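Local atomic coordinates of alcohol dehydrogenase superfamily protein (Novosphingobium aromaticivorans, PDB entry 3GAZ), a protein that is probably an NADP-dependent oxidoreductase of the medium-chain dehydrogenase/reductase superfamily. Residues T153-G158 against E205-E210; I168-A173 against D289-T294. All coordinates share one frame; numbering follows the deposited sequence.

In the fold
Both contacts are anchored in the first strand-turn-helix unit of the Rossmann-type nucleotide-binding domain: strand 153-157 carries one half of interaction 1, and helix 162-173, which follows it in the chain, one half of interaction 2. Their second halves come later in the same order, helix 204-212 and then helix 278-293, so the two connections cross along the sequence. The centres lie about 22 Å apart, yet their segments touch, Ile156 CG1 packing on Ile168 CG1 at 3.9 Å. Interaction 1 packs helix 204-212 on the six-stranded parallel sheet, and interaction 2 joins helix 162-173 to the end of helix 278-293, so one unit, probably the dinucleotide-binding one, is held on both its parts.

Interaction 1 of 2, residues T153-G158 against E205-E210; sequences TVLIQG and EDYAAE
Tyr207, on helix 204-212, reaches across to Leu155 on strand 153-157, the third strand in the order across the parallel sheet of the Rossmann-type fold, and is the helix residue that makes this contact. The Leu155 methyl CD2 lies 3.6 Å from Tyr207 CE2, approaching the ring obliquely, and the two side chains cross at about a right angle. Leu155 holds its CG anti to the backbone N (chi1 173°), which sends the branch out from the strand toward the helix. The pair is buried in a larger apolar cluster: Ile198 of strand 196-199, Phe217 of strand 217-222 and Ala235 of helix 227-235 touch both side chains.

At the far end of the ring the contact turns polar. Tyr207 OH is linked by a 2.6 Å hydrogen bond to the O of a water at the ring edge, in its plane. The same water also meets Gln157, making a bridge between strand and helix. A bend at chi2 (-83°) turns the Gln157 chain so that its amide end nears the tyrosine hydroxyl, the amide plane 87° from that of the ring. Its firmer polar partner is Thr181, whose OG1 is hydrogen-bonded to Gln157 OE1 and helps set the amide. An alanine in place of Tyr207 is likely to open a gap beside Leu155 and deprive the bridging water of its hydroxyl partner. On the strand side of the bridge, the weak bond from Gln157 NE2 to the water O spans 3.4 Å.

Interaction 2 of 2, residues I168-A173 against D289-T294; sequences IQIALA and DALVQT
Helix 162-173 of the Rossmann-type domain, which follows the first strand and a probable GxGxxG dinucleotide-binding turn, meets here the last turn of helix 278-293, the long helix beyond the sheet's last strand. Leu291 carries the whole of the second side. With CG anti to the carbonyl carbon (chi1 -67°), the branch is carried to helix 162-173, where its two methyls divide the work. CD2 meets the CB of Ala173, the last residue of its helix, while CD1 sits more loosely, 4.4 Å from Ile170 CG1. Ala173 and Ile170 are three residues apart and so lie near each other on the helix surface, with the leucine branch packed against both. With only a methyl at Ala173, the CA atoms of Ala173 and Leu291 can lie 7.7 Å apart, consistent with close packing of the helix ends.

The contact is wholly apolar and only partly buried. Ile170 also packs on Phe135, Ala138, Trp139 and Leu142 of helix 132-145, and Leu291 on Leu297 in the loop beyond its helix. Gln169 OE1 bonds to the backbone N of Ala298, so both helices are tied to that loop. The tightest touch between the segments is Ala173 CB to Leu291 CD2, at 3.8 Å.

Interaction 1 of 2, residues T153-G158 against E205-E210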
# COMPACT_ATOMS: atom_id res chain seq x y z
N THR A 153 1.56 32.88 21.46
CA THR A 153 2.76 33.18 20.71
C THR A 153 3.17 31.87 20.04
O THR A 153 3.25 30.83 20.70
CB THR A 153 3.90 33.66 21.63
OG1 THR A 153 4.09 32.72 22.68
CG2 THR A 153 3.56 35.03 22.21
N VAL A 154 3.40 31.93 18.74
CA VAL A 154 3.76 30.74 17.98
C VAL A 154 5.07 30.94 17.22
O VAL A 154 5.26 31.95 16.56
CB VAL A 154 2.65 30.37 16.95
CG1 VAL A 154 3.10 29.20 16.09
CG2 VAL A 154 1.36 30.03 17.68
N LEU A 155 5.96 29.97 17.34
CA LEU A 155 7.24 30.01 16.65
C LEU A 155 7.29 28.90 15.61
O LEU A 155 7.18 27.72 15.95
CB LEU A 155 8.39 29.81 17.64
CG LEU A 155 9.77 29.67 17.01
CD1 LEU A 155 10.16 30.98 16.33
CD2 LEU A 155 10.80 29.28 18.07
N ILE A 156 7.42 29.28 14.34
CA ILE A 156 7.50 28.30 13.27
C ILE A 156 8.96 28.19 12.85
O ILE A 156 9.56 29.17 12.41
CB ILE A 156 6.68 28.73 12.03
CG1 ILE A 156 5.21 28.92 12.40
CG2 ILE A 156 6.83 27.68 10.92
CD1 ILE A 156 4.54 27.67 12.91
N GLN A 157 9.53 26.99 13.00
CA GLN A 157 10.92 26.74 12.62
C GLN A 157 10.97 26.35 11.14
O GLN A 157 10.46 25.30 10.76
CB GLN A 157 11.50 25.60 13.47
CG GLN A 157 11.43 25.85 14.97
CD GLN A 157 12.58 26.70 15.48
OE1 GLN A 157 12.98 27.68 14.86
NE2 GLN A 157 13.13 26.31 16.63
N GLY A 158 11.58 27.21 10.32
CA GLY A 158 11.66 26.95 8.89
C GLY A 158 10.46 27.56 8.18
O GLY A 158 9.79 26.90 7.38
N GLU A 205 17.57 31.07 23.05
CA GLU A 205 17.62 31.93 24.23
C GLU A 205 17.70 33.40 23.83
O GLU A 205 17.17 34.26 24.53
CB GLU A 205 18.83 31.58 25.11
CG GLU A 205 20.15 31.48 24.37
CD GLU A 205 20.54 30.04 24.10
OE1 GLU A 205 19.70 29.30 23.54
OE2 GLU A 205 21.68 29.66 24.44
N ASP A 206 18.33 33.67 22.70
CA ASP A 206 18.46 35.04 22.23
C ASP A 206 17.17 35.57 21.60
O ASP A 206 16.70 36.64 21.98
CB ASP A 206 19.63 35.17 21.26
CG ASP A 206 20.96 34.76 21.88
OD1 ASP A 206 21.09 34.86 23.12
OD2 ASP A 206 21.88 34.35 21.14
N TYR A 207 16.59 34.84 20.65
CA TYR A 207 15.35 35.36 20.06
C TYR A 207 14.17 35.26 21.01
O TYR A 207 13.22 36.03 20.90
CB TYR A 207 15.03 34.71 18.69
CG TYR A 207 14.96 33.20 18.62
CD1 TYR A 207 15.96 32.47 17.97
CD2 TYR A 207 13.86 32.50 19.11
CE1 TYR A 207 15.86 31.08 17.80
CE2 TYR A 207 13.74 31.12 18.95
CZ TYR A 207 14.75 30.42 18.30
OH TYR A 207 14.62 29.06 18.12
N ALA A 208 14.23 34.34 21.97
CA ALA A 208 13.16 34.21 22.96
C ALA A 208 13.23 35.43 23.88
O ALA A 208 12.20 35.97 24.32
CB ALA A 208 13.34 32.93 23.79
N ALA A 209 14.45 35.88 24.17
CA ALA A 209 14.64 37.05 25.02
C ALA A 209 14.11 38.31 24.34
O ALA A 209 13.39 39.09 24.94
CB ALA A 209 16.11 37.21 25.36
N GLU A 210 14.47 38.50 23.07
CA GLU A 210 14.05 39.68 22.33
C GLU A 210 12.54 39.77 22.09
O GLU A 210 11.97 40.86 22.16
CB GLU A 210 14.75 39.75 20.96
CG GLU A 210 14.43 41.03 20.17
CD GLU A 210 14.84 40.98 18.70
OE1 GLU A 210 15.64 40.10 18.32
OE2 GLU A 210 14.37 41.83 17.93
O HOH W 1 16.16 27.79 16.52

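Interaction 2 of 2, residues I168-A173 against D289-T294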
# COMPACT_ATOMS: atom_id res chain seq x y z
N ILE A 168 2.63 29.22 9.16
CA ILE A 168 2.62 30.63 9.54
C ILE A 168 1.26 31.26 9.26
O ILE A 168 0.69 31.95 10.10
CB ILE A 168 3.67 31.44 8.73
CG1 ILE A 168 5.08 31.13 9.21
CG2 ILE A 168 3.36 32.94 8.83
CD1 ILE A 168 6.16 31.81 8.41
N GLN A 169 0.74 31.01 8.06
CA GLN A 169 -0.53 31.58 7.65
C GLN A 169 -1.73 31.03 8.41
O GLN A 169 -2.68 31.76 8.67
CB GLN A 169 -0.71 31.40 6.13
CG GLN A 169 0.40 32.10 5.34
CD GLN A 169 0.28 31.89 3.84
OE1 GLN A 169 -0.61 32.43 3.19
NE2 GLN A 169 1.18 31.09 3.28
N ILE A 170 -1.68 29.75 8.77
CA ILE A 170 -2.77 29.15 9.53
C ILE A 170 -2.79 29.79 10.92
O ILE A 170 -3.83 30.25 11.39
CB ILE A 170 -2.60 27.62 9.68
CG1 ILE A 170 -2.86 26.92 8.34
CG2 ILE A 170 -3.55 27.07 10.75
CD1 ILE A 170 -2.64 25.43 8.37
N ALA A 171 -1.62 29.84 11.55
CA ALA A 171 -1.49 30.41 12.89
C ALA A 171 -1.97 31.86 12.93
O ALA A 171 -2.70 32.25 13.83
CB ALA A 171 -0.04 30.33 13.35
N LEU A 172 -1.55 32.66 11.95
CA LEU A 172 -1.96 34.06 11.90
C LEU A 172 -3.47 34.19 11.77
O LEU A 172 -4.10 34.98 12.47
CB LEU A 172 -1.27 34.77 10.72
CG LEU A 172 0.21 35.08 10.93
CD1 LEU A 172 0.86 35.47 9.61
CD2 LEU A 172 0.35 36.20 11.96
N ALA A 173 -4.05 33.40 10.87
CA ALA A 173 -5.49 33.43 10.66
C ALA A 173 -6.25 33.08 11.94
O ALA A 173 -7.34 33.59 12.17
CB ALA A 173 -5.87 32.46 9.55
N ASP A 289 -9.40 26.14 1.74
CA ASP A 289 -10.17 26.88 0.74
C ASP A 289 -10.79 28.13 1.38
O ASP A 289 -10.79 29.21 0.78
CB ASP A 289 -11.25 25.97 0.15
CG ASP A 289 -12.15 26.68 -0.85
OD1 ASP A 289 -11.68 27.59 -1.57
OD2 ASP A 289 -13.34 26.30 -0.94
N ALA A 290 -11.32 27.98 2.59
CA ALA A 290 -11.93 29.10 3.30
C ALA A 290 -10.91 30.20 3.59
O ALA A 290 -11.24 31.38 3.58
CB ALA A 290 -12.55 28.62 4.60
N LEU A 291 -9.66 29.80 3.84
CA LEU A 291 -8.59 30.76 4.11
C LEU A 291 -8.13 31.44 2.83
O LEU A 291 -7.78 32.62 2.85
CB LEU A 291 -7.40 30.06 4.79
CG LEU A 291 -7.69 29.53 6.20
CD1 LEU A 291 -6.43 28.91 6.79
CD2 LEU A 291 -8.18 30.67 7.08
N VAL A 292 -8.12 30.71 1.73
CA VAL A 292 -7.73 31.29 0.45
C VAL A 292 -8.78 32.33 0.09
O VAL A 292 -8.46 33.46 -0.31
CB VAL A 292 -7.69 30.23 -0.68
CG1 VAL A 292 -7.50 30.92 -2.03
CG2 VAL A 292 -6.55 29.25 -0.43
N GLN A 293 -10.04 31.95 0.25
CA GLN A 293 -11.18 32.80 -0.05
C GLN A 293 -11.12 34.15 0.66
O GLN A 293 -11.51 35.18 0.10
CB GLN A 293 -12.46 32.05 0.31
CG GLN A 293 -13.75 32.72 -0.07
CD GLN A 293 -14.79 31.73 -0.58
OE1 GLN A 293 -14.84 30.58 -0.13
NE2 GLN A 293 -15.63 32.17 -1.51
N THR A 294 -10.62 34.16 1.90
CA THR A 294 -10.51 35.41 2.65
C THR A 294 -9.15 36.08 2.49
O THR A 294 -8.83 37.04 3.20
CB THR A 294 -10.79 35.18 4.16
OG1 THR A 294 -9.94 34.15 4.66
CG2 THR A 294 -12.25 34.79 4.37